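Prolyl-tRNA synthetase (Giardia lamblia ATCC 50803, PDB 3IAL) probably catalyses the ATP-dependent attachment of L-proline to tRNA(Pro), and is seen here with the prolyl-adenylate intermediate bound. Local coordinates at residues F79-L88 against E115-A126; K96-W104 against T150-N158. All blocks are in the same frame, centred on the assembly; numbering follows the deposited sequence.

Interaction 1. Residues F79-L88 against E115-A126; sequences FPTVIPESFL and ERLALRPTSETA. With PR8 (5'-O-[(R)-hydroxy{[(2S)-pyrrolidin-2-ylcarbonyl]oxy}phosphoryl]adenosine), chain H.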
loop_
_atom_site.group_PDB
_atom_site.type_symbol
_atom_site.label_atom_id
_atom_site.label_comp_id
_atom_site.label_asym_id
_atom_site.label_seq_id
_atom_site.Cartn_x
_atom_site.Cartn_y
_atom_site.Cartn_z
ATOM N N PHE B 79 12.074 -0.661 0.937
ATOM C CA PHE B 79 13.360 -1.016 0.375
ATOM C C PHE B 79 13.162 -1.478 -1.065
ATOM O O PHE B 79 12.060 -1.887 -1.427
ATOM C CB PHE B 79 14.015 -2.148 1.186
ATOM C CG PHE B 79 14.955 -1.667 2.255
ATOM C CD1 PHE B 79 14.478 -0.991 3.364
ATOM C CD2 PHE B 79 16.319 -1.882 2.141
ATOM C CE1 PHE B 79 15.346 -0.534 4.348
ATOM C CE2 PHE B 79 17.186 -1.440 3.117
ATOM C CZ PHE B 79 16.699 -0.760 4.225
ATOM N N PRO B 80 14.238 -1.421 -1.885
ATOM C CA PRO B 80 14.256 -2.036 -3.208
ATOM C C PRO B 80 14.030 -3.541 -3.163
ATOM O O PRO B 80 14.295 -4.184 -2.147
ATOM C CB PRO B 80 15.675 -1.759 -3.708
ATOM C CG PRO B 80 16.110 -0.567 -2.973
ATOM C CD PRO B 80 15.491 -0.693 -1.621
ATOM N N THR B 81 13.544 -4.082 -4.271
ATOM C CA THR B 81 13.266 -5.505 -4.402
ATOM C C THR B 81 14.551 -6.299 -4.574
ATOM O O THR B 81 14.626 -7.474 -4.205
ATOM C CB THR B 81 12.368 -5.753 -5.630
ATOM O OG1 THR B 81 11.177 -4.974 -5.499
ATOM C CG2 THR B 81 12.012 -7.232 -5.789
ATOM N N VAL B 82 15.556 -5.661 -5.150
ATOM C CA VAL B 82 16.789 -6.349 -5.521
ATOM C C VAL B 82 17.823 -6.229 -4.405
ATOM O O VAL B 82 17.998 -5.155 -3.825
ATOM C CB VAL B 82 17.353 -5.811 -6.855
ATOM C CG1 VAL B 82 16.577 -6.413 -8.041
ATOM C CG2 VAL B 82 17.319 -4.266 -6.900
ATOM N N ILE B 83 18.479 -7.346 -4.095
ATOM C CA ILE B 83 19.522 -7.387 -3.082
ATOM C C ILE B 83 20.811 -7.832 -3.757
ATOM O O ILE B 83 20.830 -8.876 -4.399
ATOM C CB ILE B 83 19.193 -8.377 -1.938
ATOM C CG1 ILE B 83 17.844 -8.051 -1.293
ATOM C CG2 ILE B 83 20.271 -8.328 -0.856
ATOM C CD1 ILE B 83 17.474 -8.974 -0.151
ATOM N N PRO B 84 21.896 -7.047 -3.615
ATOM C CA PRO B 84 23.147 -7.456 -4.247
ATOM C C PRO B 84 23.706 -8.734 -3.618
ATOM O O PRO B 84 23.559 -8.942 -2.414
ATOM C CB PRO B 84 24.077 -6.259 -4.009
ATOM C CG PRO B 84 23.506 -5.556 -2.833
ATOM C CD PRO B 84 22.042 -5.808 -2.834
ATOM N N GLU B 85 24.320 -9.585 -4.435
ATOM C CA GLU B 85 24.819 -10.891 -3.979
ATOM C C GLU B 85 25.727 -10.812 -2.747
ATOM O O GLU B 85 25.636 -11.657 -1.865
ATOM C CB GLU B 85 25.558 -11.622 -5.106
ATOM C CG GLU B 85 25.962 -13.045 -4.724
ATOM C CD GLU B 85 26.392 -13.885 -5.911
ATOM O OE1 GLU B 85 27.144 -13.379 -6.772
ATOM O OE2 GLU B 85 25.982 -15.062 -5.977
ATOM N N SER B 86 26.585 -9.798 -2.687
ATOM C CA SER B 86 27.507 -9.641 -1.560
ATOM C C SER B 86 26.799 -9.376 -0.222
ATOM O O SER B 86 27.280 -9.808 0.824
ATOM C CB SER B 86 28.519 -8.537 -1.854
ATOM O OG SER B 86 27.857 -7.350 -2.235
ATOM N N PHE B 87 25.670 -8.670 -0.255
ATOM C CA PHE B 87 24.830 -8.498 0.938
ATOM C C PHE B 87 24.288 -9.845 1.421
ATOM O O PHE B 87 24.430 -10.218 2.589
ATOM C CB PHE B 87 23.638 -7.581 0.632
ATOM C CG PHE B 87 23.926 -6.108 0.768
ATOM C CD1 PHE B 87 25.224 -5.606 0.726
ATOM C CD2 PHE B 87 22.873 -5.216 0.911
ATOM C CE1 PHE B 87 25.460 -4.255 0.843
ATOM C CE2 PHE B 87 23.107 -3.848 1.029
ATOM C CZ PHE B 87 24.394 -3.370 0.996
ATOM N N LEU B 88 23.672 -10.563 0.490
ATOM C CA LEU B 88 22.894 -11.761 0.792
ATOM C C LEU B 88 23.750 -12.905 1.336
ATOM O O LEU B 88 23.258 -13.729 2.108
ATOM C CB LEU B 88 22.147 -12.214 -0.469
ATOM C CG LEU B 88 21.032 -13.240 -0.323
ATOM C CD1 LEU B 88 19.819 -12.631 0.364
ATOM C CD2 LEU B 88 20.666 -13.798 -1.697
ATOM N N GLU B 115 27.489 -7.032 -10.777
ATOM C CA GLU B 115 27.113 -7.784 -9.585
ATOM C C GLU B 115 25.697 -8.347 -9.752
ATOM O O GLU B 115 24.776 -7.625 -10.140
ATOM C CB GLU B 115 27.208 -6.907 -8.336
ATOM C CG GLU B 115 27.141 -7.704 -7.040
ATOM C CD GLU B 115 27.200 -6.836 -5.806
ATOM O OE1 GLU B 115 26.880 -5.635 -5.901
ATOM O OE2 GLU B 115 27.560 -7.358 -4.735
ATOM N N ARG B 116 25.532 -9.635 -9.460
ATOM C CA ARG B 116 24.227 -10.290 -9.578
ATOM C C ARG B 116 23.297 -9.759 -8.496
ATOM O O ARG B 116 23.751 -9.435 -7.400
ATOM C CB ARG B 116 24.336 -11.804 -9.398
ATOM C CG ARG B 116 25.360 -12.506 -10.260
ATOM C CD ARG B 116 25.621 -13.898 -9.700
ATOM N NE ARG B 116 24.531 -14.809 -10.014
ATOM C CZ ARG B 116 24.084 -15.791 -9.231
ATOM N NH1 ARG B 116 24.597 -16.014 -8.025
ATOM N NH2 ARG B 116 23.091 -16.557 -9.661
ATOM N N LEU B 117 22.006 -9.688 -8.806
ATOM C CA LEU B 117 21.001 -9.195 -7.864
ATOM C C LEU B 117 19.976 -10.264 -7.563
ATOM O O LEU B 117 19.373 -10.827 -8.476
ATOM C CB LEU B 117 20.279 -7.975 -8.434
ATOM C CG LEU B 117 21.142 -6.759 -8.789
ATOM C CD1 LEU B 117 20.258 -5.688 -9.386
ATOM C CD2 LEU B 117 21.876 -6.247 -7.567
ATOM N N ALA B 118 19.773 -10.548 -6.282
ATOM C CA ALA B 118 18.738 -11.485 -5.871
ATOM C C ALA B 118 17.430 -10.737 -5.657
ATOM O O ALA B 118 17.420 -9.630 -5.120
ATOM C CB ALA B 118 19.147 -12.210 -4.603
ATOM N N LEU B 119 16.324 -11.327 -6.095
ATOM C CA LEU B 119 15.021 -10.836 -5.687
ATOM C C LEU B 119 14.860 -11.244 -4.221
ATOM O O LEU B 119 15.093 -12.401 -3.877
ATOM C CB LEU B 119 13.911 -11.450 -6.534
ATOM C CG LEU B 119 13.985 -11.249 -8.050
ATOM C CD1 LEU B 119 12.715 -11.792 -8.684
ATOM C CD2 LEU B 119 14.187 -9.780 -8.417
ATOM N N ARG B 120 14.496 -10.294 -3.365
ATOM C CA ARG B 120 14.402 -10.539 -1.923
ATOM C C ARG B 120 13.524 -11.747 -1.554
ATOM O O ARG B 120 12.354 -11.792 -1.903
ATOM C CB ARG B 120 13.895 -9.288 -1.193
ATOM C CG ARG B 120 12.569 -8.761 -1.690
ATOM C CD ARG B 120 12.178 -7.505 -0.934
ATOM N NE ARG B 120 11.060 -6.872 -1.616
ATOM C CZ ARG B 120 10.833 -5.567 -1.686
ATOM N NH1 ARG B 120 11.631 -4.679 -1.100
ATOM N NH2 ARG B 120 9.786 -5.152 -2.375
ATOM N N PRO B 121 14.103 -12.750 -0.884
ATOM C CA PRO B 121 13.271 -13.799 -0.274
ATOM C C PRO B 121 12.756 -13.393 1.102
ATOM O O PRO B 121 11.799 -13.967 1.615
ATOM C CB PRO B 121 14.239 -14.967 -0.146
ATOM C CG PRO B 121 15.571 -14.328 0.041
ATOM C CD PRO B 121 15.535 -13.100 -0.848
ATOM N N THR B 122 13.441 -12.420 1.684
ATOM C CA THR B 122 13.138 -11.834 2.977
ATOM C C THR B 122 14.259 -10.800 3.075
ATOM O O THR B 122 15.284 -10.940 2.393
ATOM C CB THR B 122 13.180 -12.866 4.137
ATOM O OG1 THR B 122 12.933 -12.195 5.382
ATOM C CG2 THR B 122 14.530 -13.584 4.179
ATOM N N SER B 123 14.075 -9.748 3.855
ATOM C CA SER B 123 14.922 -8.573 3.671
ATOM C C SER B 123 16.006 -8.298 4.724
ATOM O O SER B 123 16.650 -7.255 4.668
ATOM C CB SER B 123 14.044 -7.336 3.463
ATOM O OG SER B 123 13.066 -7.593 2.467
ATOM N N GLU B 124 16.242 -9.231 5.645
ATOM C CA GLU B 124 17.258 -9.030 6.692
ATOM C C GLU B 124 18.579 -8.481 6.153
ATOM O O GLU B 124 19.069 -7.473 6.650
ATOM C CB GLU B 124 17.539 -10.317 7.478
ATOM C CG GLU B 124 16.469 -10.663 8.511
ATOM C CD GLU B 124 15.219 -11.296 7.913
ATOM O OE1 GLU B 124 15.205 -11.618 6.704
ATOM O OE2 GLU B 124 14.244 -11.471 8.664
ATOM N N THR B 125 19.145 -9.134 5.142
ATOM C CA THR B 125 20.507 -8.806 4.704
ATOM C C THR B 125 20.597 -7.385 4.147
ATOM O O THR B 125 21.582 -6.681 4.377
ATOM C CB THR B 125 21.049 -9.831 3.676
ATOM O OG1 THR B 125 20.177 -9.902 2.542
ATOM C CG2 THR B 125 21.164 -11.217 4.299
ATOM N N ALA B 126 19.546 -6.963 3.453
ATOM C CA ALA B 126 19.459 -5.622 2.877
ATOM C C ALA B 126 19.201 -4.574 3.955
ATOM O O ALA B 126 19.869 -3.546 3.997
ATOM C CB ALA B 126 18.366 -5.578 1.808
HETATM C C PR8 H . 10.416 -14.256 8.399
HETATM N N PR8 H . 11.789 -12.325 7.929
HETATM O O PR8 H . 10.518 -14.468 7.189
HETATM P P PR8 H . 8.928 -16.238 8.592
HETATM N N1 PR8 H . 3.534 -18.425 0.814
HETATM C C2 PR8 H . 2.784 -17.629 1.568
HETATM N N3 PR8 H . 3.191 -17.195 2.764
HETATM C C4 PR8 H . 4.377 -17.546 3.258
HETATM C C5 PR8 H . 5.186 -18.387 2.500
HETATM C C6 PR8 H . 4.743 -18.823 1.254
HETATM N N6 PR8 H . 5.510 -19.622 0.511
HETATM N N7 PR8 H . 6.300 -18.595 3.189
HETATM C C8 PR8 H . 6.205 -17.918 4.336
HETATM N N9 PR8 H . 5.028 -17.280 4.391
HETATM C CA PR8 H . 11.075 -13.022 9.013
HETATM C CB PR8 H . 9.991 -12.079 9.508
HETATM C CD PR8 H . 11.398 -10.920 7.980
HETATM C CG PR8 H . 9.935 -10.977 8.440
HETATM C "C1'" PR8 H . 4.572 -16.425 5.533
HETATM O O10 PR8 H . 9.770 -15.053 9.293
HETATM O O1P PR8 H . 9.784 -17.314 8.031
HETATM C "C2'" PR8 H . 4.298 -17.246 6.817
HETATM O "O2'" PR8 H . 3.123 -16.749 7.475
HETATM O O2P PR8 H . 7.982 -16.818 9.753
HETATM C "C3'" PR8 H . 5.483 -16.906 7.691
HETATM O "O3'" PR8 H . 5.153 -17.090 9.070
HETATM C "C4'" PR8 H . 5.559 -15.428 7.357
HETATM O "O4'" PR8 H . 5.614 -15.469 5.914
HETATM C "C5'" PR8 H . 6.809 -14.842 7.979
HETATM O "O5'" PR8 H . 7.953 -15.536 7.521
HETATM O O HOH W 1 10.233 -2.214 -3.410
HETATM O O HOH W 2 27.686 -11.188 -7.856
#
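Arg120 reaches the loop Phe79 to Thr81 and spends its guanidinium on backbone oxygen. NH1 donates to Phe79 O at 2.8 Å; the oxygen lies in the guanidinium plane, although the donor stands above the carbonyl plane. Water 1 gives a proton to the same oxygen and accepts one from Arg120 NH2, while NE is taken by Thr150 O of the neighbouring strand. CA of Thr81 sits over the centre of one guanidinium face, 3.6 Å above the plane, and the threonine hydroxyl turns instead to Glu167 of the second subunit. Beyond this loop the strands 82-84 and 116-119 pair antiparallel: Ile83 exchanges both of its backbone bonds with Ala118, and Arg120 N and Glu85 N close the ladder on Thr81 O and Arg116 O. At the other end of the ladder Arg116, bent at chi3 (76°), brings NH1 to Glu85 OE2 at 2.6 Å in a salt bridge, the oxygen being met from above the carboxylate plane; Glu106 pairs with Arg116 NH2. Water 2 donates to Glu85 OE1 and accepts from Arg116 N. Ser86 OG donates to Glu115 OE2 at 2.5 Å. Between these polar ends Ile83 lays CD1 against Arg120 CB (3.7 Å), and Leu88 CD2 meets Ala118 CB. Past the ladder, Thr122 OG1 accepts from the prolyl nitrogen of the adenylate (2.8 Å) and donates to the syn lone pair of Glu124 OE1; Glu124 OE2 lies 2.7 Å from that nitrogen. Gripped through all three nitrogens, the Arg120 guanidinium should be fixed at the base of the segment leading to Thr122 and Glu124.

Interaction 2. Residues K96-W104 against T150-N158; sequences KGFEAECFW and TIFRHETKN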
loop_
_atom_site.group_PDB
_atom_site.type_symbol
_atom_site.label_atom_id
_atom_site.label_comp_id
_atom_site.label_asym_id
_atom_site.label_seq_id
_atom_site.Cartn_x
_atom_site.Cartn_y
_atom_site.Cartn_z
ATOM N N LYS B 96 22.368 -20.143 3.810
ATOM C CA LYS B 96 22.134 -21.580 3.590
ATOM C C LYS B 96 20.648 -21.927 3.682
ATOM O O LYS B 96 20.170 -22.835 2.990
ATOM C CB LYS B 96 22.915 -22.444 4.587
ATOM C CG LYS B 96 24.435 -22.351 4.487
ATOM C CD LYS B 96 24.970 -22.557 3.069
ATOM C CE LYS B 96 26.487 -22.411 3.028
ATOM N NZ LYS B 96 26.953 -21.120 3.626
ATOM N N GLY B 97 19.928 -21.204 4.540
ATOM C CA GLY B 97 18.490 -21.388 4.684
ATOM C C GLY B 97 17.698 -20.940 3.467
ATOM O O GLY B 97 16.625 -21.474 3.197
ATOM N N PHE B 98 18.233 -19.980 2.716
ATOM C CA PHE B 98 17.471 -19.331 1.643
ATOM C C PHE B 98 18.052 -19.427 0.223
ATOM O O PHE B 98 17.332 -19.172 -0.740
ATOM C CB PHE B 98 17.239 -17.857 2.011
ATOM C CG PHE B 98 16.212 -17.661 3.101
ATOM C CD1 PHE B 98 14.879 -17.949 2.865
ATOM C CD2 PHE B 98 16.580 -17.194 4.357
ATOM C CE1 PHE B 98 13.930 -17.778 3.861
ATOM C CE2 PHE B 98 15.635 -17.019 5.361
ATOM C CZ PHE B 98 14.310 -17.315 5.113
ATOM N N GLU B 99 19.321 -19.807 0.080
ATOM C CA GLU B 99 19.999 -19.708 -1.222
ATOM C C GLU B 99 19.302 -20.462 -2.359
ATOM O O GLU B 99 19.405 -20.065 -3.519
ATOM C CB GLU B 99 21.470 -20.140 -1.129
ATOM C CG GLU B 99 21.720 -21.619 -0.862
ATOM C CD GLU B 99 23.206 -21.980 -0.967
ATOM O OE1 GLU B 99 23.813 -21.750 -2.044
ATOM O OE2 GLU B 99 23.764 -22.490 0.029
ATOM N N ALA B 100 18.608 -21.547 -2.028
ATOM C CA ALA B 100 17.861 -22.312 -3.017
ATOM C C ALA B 100 16.556 -21.604 -3.395
ATOM O O ALA B 100 15.983 -21.880 -4.452
ATOM C CB ALA B 100 17.578 -23.712 -2.496
ATOM N N GLU B 101 16.105 -20.694 -2.532
ATOM C CA GLU B 101 14.872 -19.930 -2.744
ATOM C C GLU B 101 15.055 -18.670 -3.594
ATOM O O GLU B 101 14.066 -18.020 -3.925
ATOM C CB GLU B 101 14.279 -19.489 -1.391
ATOM C CG GLU B 101 14.032 -20.606 -0.374
ATOM C CD GLU B 101 12.772 -21.398 -0.651
ATOM O OE1 GLU B 101 12.238 -21.282 -1.775
ATOM O OE2 GLU B 101 12.318 -22.134 0.256
ATOM N N CYS B 102 16.297 -18.304 -3.917
ATOM C CA CYS B 102 16.578 -17.013 -4.564
ATOM C C CYS B 102 16.455 -17.037 -6.085
ATOM O O CYS B 102 17.112 -17.839 -6.753
ATOM C CB CYS B 102 17.976 -16.513 -4.199
ATOM S SG CYS B 102 18.129 -15.943 -2.505
ATOM N N PHE B 103 15.610 -16.158 -6.618
ATOM C CA PHE B 103 15.628 -15.815 -8.038
ATOM C C PHE B 103 16.802 -14.878 -8.271
ATOM O O PHE B 103 16.985 -13.945 -7.500
ATOM C CB PHE B 103 14.354 -15.078 -8.443
ATOM C CG PHE B 103 13.143 -15.953 -8.558
ATOM C CD1 PHE B 103 12.795 -16.528 -9.783
ATOM C CD2 PHE B 103 12.330 -16.183 -7.456
ATOM C CE1 PHE B 103 11.658 -17.326 -9.899
ATOM C CE2 PHE B 103 11.192 -16.983 -7.562
ATOM C CZ PHE B 103 10.854 -17.552 -8.782
ATOM N N TRP B 104 17.588 -15.101 -9.324
ATOM C CA TRP B 104 18.741 -14.235 -9.605
ATOM C C TRP B 104 18.547 -13.444 -10.889
ATOM O O TRP B 104 18.236 -14.014 -11.938
ATOM C CB TRP B 104 20.042 -15.045 -9.688
ATOM C CG TRP B 104 20.456 -15.619 -8.363
ATOM C CD1 TRP B 104 20.240 -16.886 -7.923
ATOM C CD2 TRP B 104 21.123 -14.931 -7.294
ATOM N NE1 TRP B 104 20.742 -17.041 -6.652
ATOM C CE2 TRP B 104 21.287 -15.857 -6.241
ATOM C CE3 TRP B 104 21.598 -13.622 -7.126
ATOM C CZ2 TRP B 104 21.908 -15.521 -5.031
ATOM C CZ3 TRP B 104 22.222 -13.286 -5.928
ATOM C CH2 TRP B 104 22.365 -14.234 -4.892
ATOM N N THR B 150 6.196 -7.480 -1.692
ATOM C CA THR B 150 6.248 -8.886 -2.041
ATOM C C THR B 150 7.681 -9.382 -1.894
ATOM O O THR B 150 8.641 -8.607 -2.059
ATOM C CB THR B 150 5.668 -9.170 -3.444
ATOM O OG1 THR B 150 6.583 -8.767 -4.472
ATOM C CG2 THR B 150 4.343 -8.450 -3.622
ATOM N N ILE B 151 7.804 -10.657 -1.526
ATOM C CA ILE B 151 9.080 -11.370 -1.499
ATOM C C ILE B 151 8.975 -12.537 -2.479
ATOM O O ILE B 151 7.878 -12.827 -2.985
ATOM C CB ILE B 151 9.438 -11.876 -0.082
ATOM C CG1 ILE B 151 8.265 -12.647 0.545
ATOM C CG2 ILE B 151 9.856 -10.701 0.812
ATOM C CD1 ILE B 151 8.690 -13.584 1.692
ATOM N N PHE B 152 10.104 -13.198 -2.742
ATOM C CA PHE B 152 10.193 -14.208 -3.804
ATOM C C PHE B 152 10.886 -15.492 -3.328
ATOM O O PHE B 152 11.986 -15.437 -2.789
ATOM C CB PHE B 152 10.938 -13.628 -5.014
ATOM C CG PHE B 152 10.270 -12.413 -5.613
ATOM C CD1 PHE B 152 9.423 -12.538 -6.710
ATOM C CD2 PHE B 152 10.487 -11.152 -5.081
ATOM C CE1 PHE B 152 8.806 -11.427 -7.264
ATOM C CE2 PHE B 152 9.867 -10.020 -5.631
ATOM C CZ PHE B 152 9.027 -10.159 -6.720
ATOM N N ARG B 153 10.231 -16.637 -3.527
ATOM C CA ARG B 153 10.759 -17.939 -3.112
ATOM C C ARG B 153 10.661 -18.935 -4.263
ATOM O O ARG B 153 9.576 -19.430 -4.570
ATOM C CB ARG B 153 9.973 -18.487 -1.915
ATOM C CG ARG B 153 9.876 -17.571 -0.709
ATOM C CD ARG B 153 11.022 -17.740 0.239
ATOM N NE ARG B 153 10.954 -16.777 1.341
ATOM C CZ ARG B 153 10.483 -17.014 2.567
ATOM N NH1 ARG B 153 10.010 -18.205 2.916
ATOM N NH2 ARG B 153 10.494 -16.036 3.466
ATOM N N HIS B 154 11.795 -19.241 -4.884
ATOM C CA HIS B 154 11.832 -20.115 -6.060
ATOM C C HIS B 154 11.470 -21.573 -5.796
ATOM O O HIS B 154 10.782 -22.185 -6.612
ATOM C CB HIS B 154 13.211 -20.084 -6.721
ATOM C CG HIS B 154 13.450 -21.224 -7.656
ATOM N ND1 HIS B 154 12.838 -21.318 -8.887
ATOM C CD2 HIS B 154 14.222 -22.330 -7.535
ATOM C CE1 HIS B 154 13.225 -22.430 -9.485
ATOM N NE2 HIS B 154 14.071 -23.059 -8.689
ATOM N N GLU B 155 11.948 -22.142 -4.693
ATOM C CA GLU B 155 11.850 -23.592 -4.494
ATOM C C GLU B 155 10.459 -24.043 -4.042
ATOM O O GLU B 155 10.184 -25.244 -3.980
ATOM C CB GLU B 155 12.918 -24.099 -3.511
ATOM C CG GLU B 155 13.155 -25.618 -3.598
ATOM C CD GLU B 155 14.411 -26.082 -2.881
ATOM O OE1 GLU B 155 14.446 -26.033 -1.631
ATOM O OE2 GLU B 155 15.357 -26.518 -3.570
ATOM N N THR B 156 9.577 -23.093 -3.741
ATOM C CA THR B 156 8.224 -23.437 -3.335
ATOM C C THR B 156 7.584 -24.379 -4.352
ATOM O O THR B 156 7.514 -24.081 -5.550
ATOM C CB THR B 156 7.346 -22.202 -3.143
ATOM O OG1 THR B 156 7.889 -21.410 -2.085
ATOM C CG2 THR B 156 5.920 -22.615 -2.783
ATOM N N LYS B 157 7.130 -25.519 -3.837
ATOM C CA LYS B 157 6.648 -26.634 -4.632
ATOM C C LYS B 157 5.166 -26.807 -4.318
ATOM O O LYS B 157 4.696 -26.314 -3.292
ATOM C CB LYS B 157 7.446 -27.886 -4.248
ATOM C CG LYS B 157 7.479 -28.988 -5.299
ATOM C CD LYS B 157 8.703 -29.901 -5.128
ATOM C CE LYS B 157 8.819 -30.483 -3.711
ATOM N NZ LYS B 157 10.033 -31.329 -3.556
ATOM N N ASN B 158 4.434 -27.494 -5.191
ATOM C CA ASN B 158 2.986 -27.665 -5.029
ATOM C C ASN B 158 2.330 -26.371 -4.562
ATOM O O ASN B 158 1.948 -26.235 -3.391
ATOM C CB ASN B 158 2.678 -28.791 -4.037
ATOM C CG ASN B 158 3.105 -30.147 -4.546
ATOM O OD1 ASN B 158 2.952 -30.461 -5.733
ATOM N ND2 ASN B 158 3.645 -30.968 -3.648
HETATM O O HOH W 3 14.298 -14.700 -4.678
#
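A part polar, part aromatic contact joins the link from helix 92-98 into strand 103-108 to the end of strand 143-152 and the loop that follows. Glu101 supplies both polar links. Its carbonyl oxygen accepts from His154 N at 2.8 Å, an almost straight bond (173°) whose donor stands above the carbonyl plane. Its side chain, folded back at chi2 (-79°), offers OE1 to Glu155 N at 3.1 Å, and the carboxylate oxygen is met nearly along its C-O axis. The aromatic half is built on Phe103: CB of His154 rests over one face in a CH-pi contact, 4.0 Å from the ring centroid, and the imidazole turns its edge to the face of that ring in a T-shaped pair, planes at 86°. Phe152 CB touches Phe103 CD2 at 3.8 Å, and water 3 accepts from Phe103 N and lies within donating distance of Phe152 O. Imidazole ND1 is itself bonded to Arg166. On the pocket side Phe98 sets CE1 over the centre of the Arg153 guanidinium, 3.7 Å above its plane; Pro121 O accepts from Arg153 NE. Arg153 and Thr156 also touch the adenylate. Phe152 to Glu155 match the fRxE signature of motif 2, the strand-loop-strand of class II aminoacyl-tRNA synthetases, here formed with strand 167-177 beside the prolyl-adenylate.

Overall arrangement
From the N terminus the chain passes first through 79-88, then through 96-104, before 115-126 returns to the first of these and closes interaction 1 over 26 intervening residues. Segment 150-158 then comes back to 96-104, closing the 45-residue loop of interaction 2, so the two closures cross. Strand 103-108 lies beside strand 111-119 in the small three-stranded sheet, which ties the contacts together, and a backbone hydrogen bond from Phe152 N to Arg120 O joins them directly. Together they tie the small sheet to strand 143-152 of the larger sheet in the catalytic core; both reach the second subunit, and both contribute residues to the prolyl-adenylate pocket.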